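PDB 2F5K: mortality factor 4-like protein 1 from Homo sapiens, which binds methylated histone H3 through its chromo domain and takes part in gene regulation. Local coordinates for residues V29-G34 / Y54-S59. Residues are numbered along the deposited sequence; the frame is centred on the assembly and turned at random.
Sequences VLCFHG and YFIHYS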
loop_
_atom_site.group_PDB
_atom_site.type_symbol
_atom_site.label_atom_id
_atom_site.label_comp_id
_atom_site.label_asym_id
_atom_site.label_seq_id
_atom_site.Cartn_x
_atom_site.Cartn_y
_atom_site.Cartn_z
ATOM N N VAL A 29 -4.092 1.480 -6.011
ATOM C CA VAL A 29 -4.199 0.717 -4.770
ATOM C C VAL A 29 -3.859 1.522 -3.538
ATOM O O VAL A 29 -3.423 2.665 -3.594
ATOM C CB VAL A 29 -3.245 -0.537 -4.826
ATOM C CG1 VAL A 29 -2.918 -1.057 -3.450
ATOM C CG2 VAL A 29 -3.807 -1.660 -5.731
ATOM N N LEU A 30 -4.077 0.926 -2.391
ATOM C CA LEU A 30 -3.675 1.595 -1.177
ATOM C C LEU A 30 -2.626 0.693 -0.649
ATOM O O LEU A 30 -2.816 -0.516 -0.589
ATOM C CB LEU A 30 -4.816 1.727 -0.194
ATOM C CG LEU A 30 -5.946 2.654 -0.646
ATOM C CD1 LEU A 30 -7.111 2.532 0.349
ATOM C CD2 LEU A 30 -5.438 4.060 -0.672
ATOM N N CYS A 31 -1.504 1.246 -0.266
ATOM C CA CYS A 31 -0.450 0.384 0.169
ATOM C C CYS A 31 0.055 0.863 1.486
ATOM O O CYS A 31 0.207 2.057 1.682
ATOM C CB CYS A 31 0.693 0.385 -0.861
ATOM S SG CYS A 31 1.985 -0.830 -0.518
ATOM N N PHE A 32 0.333 -0.086 2.376
ATOM C CA PHE A 32 0.906 0.199 3.665
ATOM C C PHE A 32 2.407 0.466 3.533
ATOM O O PHE A 32 3.110 -0.223 2.797
ATOM C CB PHE A 32 0.734 -1.013 4.596
ATOM C CG PHE A 32 -0.562 -1.042 5.326
ATOM C CD1 PHE A 32 -1.514 -1.973 5.029
ATOM C CD2 PHE A 32 -0.812 -0.151 6.336
ATOM C CE1 PHE A 32 -2.727 -2.007 5.735
ATOM C CE2 PHE A 32 -2.022 -0.176 7.030
ATOM C CZ PHE A 32 -2.970 -1.083 6.701
ATOM N N HIS A 33 2.891 1.452 4.272
ATOM C CA HIS A 33 4.300 1.731 4.297
ATOM C C HIS A 33 4.792 1.747 5.745
ATOM O O HIS A 33 5.449 0.804 6.198
ATOM C CB HIS A 33 4.635 3.026 3.552
ATOM C CG HIS A 33 6.079 3.391 3.640
ATOM N ND1 HIS A 33 6.523 4.533 4.277
ATOM C CD2 HIS A 33 7.186 2.757 3.181
ATOM C CE1 HIS A 33 7.842 4.590 4.197
ATOM N NE2 HIS A 33 8.268 3.525 3.536
ATOM N N GLY A 34 4.487 2.787 6.494
ATOM C CA GLY A 34 4.815 2.674 7.914
ATOM C C GLY A 34 3.536 2.189 8.599
ATOM O O GLY A 34 3.003 1.131 8.260
ATOM N N TYR A 54 4.579 -7.613 -4.934
ATOM C CA TYR A 54 4.206 -6.505 -5.796
ATOM C C TYR A 54 5.227 -5.402 -5.765
ATOM O O TYR A 54 5.689 -4.990 -4.701
ATOM C CB TYR A 54 2.858 -5.922 -5.394
ATOM C CG TYR A 54 1.715 -6.878 -5.550
ATOM C CD1 TYR A 54 1.248 -7.605 -4.468
ATOM C CD2 TYR A 54 1.107 -7.061 -6.780
ATOM C CE1 TYR A 54 0.204 -8.467 -4.592
ATOM C CE2 TYR A 54 0.058 -7.927 -6.921
ATOM C CZ TYR A 54 -0.395 -8.630 -5.823
ATOM O OH TYR A 54 -1.444 -9.508 -5.959
ATOM N N PHE A 55 5.585 -4.919 -6.939
ATOM C CA PHE A 55 6.483 -3.786 -6.992
ATOM C C PHE A 55 5.589 -2.555 -7.028
ATOM O O PHE A 55 4.663 -2.471 -7.842
ATOM C CB PHE A 55 7.413 -3.875 -8.206
ATOM C CG PHE A 55 8.415 -2.762 -8.280
ATOM C CD1 PHE A 55 9.384 -2.618 -7.305
ATOM C CD2 PHE A 55 8.373 -1.844 -9.322
ATOM C CE1 PHE A 55 10.321 -1.567 -7.369
ATOM C CE2 PHE A 55 9.291 -0.786 -9.403
ATOM C CZ PHE A 55 10.268 -0.642 -8.425
ATOM N N ILE A 56 5.833 -1.599 -6.139
ATOM C CA ILE A 56 4.938 -0.457 -6.117
ATOM C C ILE A 56 5.537 0.948 -6.188
ATOM O O ILE A 56 6.603 1.254 -5.626
ATOM C CB ILE A 56 3.950 -0.533 -4.926
ATOM C CG1 ILE A 56 4.378 0.390 -3.812
ATOM C CG2 ILE A 56 3.733 -1.976 -4.412
ATOM C CD1 ILE A 56 3.230 1.051 -3.180
ATOM N N HIS A 57 4.813 1.814 -6.864
ATOM C CA HIS A 57 5.186 3.204 -6.889
ATOM C C HIS A 57 4.157 3.949 -6.067
ATOM O O HIS A 57 2.960 3.876 -6.338
ATOM C CB HIS A 57 5.229 3.760 -8.318
ATOM C CG HIS A 57 5.163 5.250 -8.370
ATOM N ND1 HIS A 57 4.070 5.929 -8.865
ATOM C CD2 HIS A 57 6.036 6.198 -7.952
ATOM C CE1 HIS A 57 4.278 7.229 -8.758
ATOM N NE2 HIS A 57 5.466 7.420 -8.210
ATOM N N TYR A 58 4.613 4.648 -5.047
ATOM C CA TYR A 58 3.687 5.401 -4.249
ATOM C C TYR A 58 3.421 6.693 -5.003
ATOM O O TYR A 58 4.365 7.409 -5.399
ATOM C CB TYR A 58 4.243 5.642 -2.860
ATOM C CG TYR A 58 4.487 4.356 -2.083
ATOM C CD1 TYR A 58 5.656 3.610 -2.283
ATOM C CD2 TYR A 58 3.544 3.879 -1.148
ATOM C CE1 TYR A 58 5.896 2.444 -1.563
ATOM C CE2 TYR A 58 3.773 2.726 -0.436
ATOM C CZ TYR A 58 4.947 2.003 -0.656
ATOM O OH TYR A 58 5.201 0.856 0.034
ATOM N N SER A 59 2.138 6.966 -5.233
ATOM C CA SER A 59 1.756 8.135 -5.998
ATOM C C SER A 59 2.144 9.433 -5.335
ATOM O O SER A 59 2.006 9.618 -4.127
ATOM C CB SER A 59 0.279 8.118 -6.384
ATOM O OG SER A 59 -0.505 7.635 -5.331
#
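The phenolic OH of Y58 lies near three groups of 29-34: F32 O at 3.6 Å, near the plane of the ring at its edge, C31 SG at 3.7 Å, and, more distantly, the H33 side chain, which approaches obliquely. No hydrogen bond joins the two segments; F32 O accepts one from R73 NH2. The Y58 ring reaches this place because CG stands anti to the carbonyl carbon (chi1 -62°), which places the hydroxyl beside the end of strand 28-32. I56 of the same strand covers one face of that ring, its CD1 modelled 3.1 Å above the plane and over the centre; this is very tight, and the I56 torsions are far from staggered, so the exact place of the methyl, also modelled against C31 SG, is doubtful. C31 turns its thiol here with SG anti to the backbone N; the sulfur sits 4.9 Å from the centroid of the Y58 ring, an oblique sulfur-aromatic contact, while C31 CB touches CE2 of that ring. H33 crosses Y58 at about a right angle, its ring plane turned 67° from the tyrosine's, and W61 meets both rings, a cluster consistent with an aromatic cage for methylated lysine. The two strands run almost perpendicular (98°) and are not sheet neighbours: 37-48 lies between them in the strand order, and the curled antiparallel sheet brings their side chains together inside the small chromo-domain barrel. V69 of strand 67-70 packs on C31, I56 and Y58. Buried sulfur-aromatic and apolar packing, rather than hydrogen bonding between the segments, thus backs the Y58 ring.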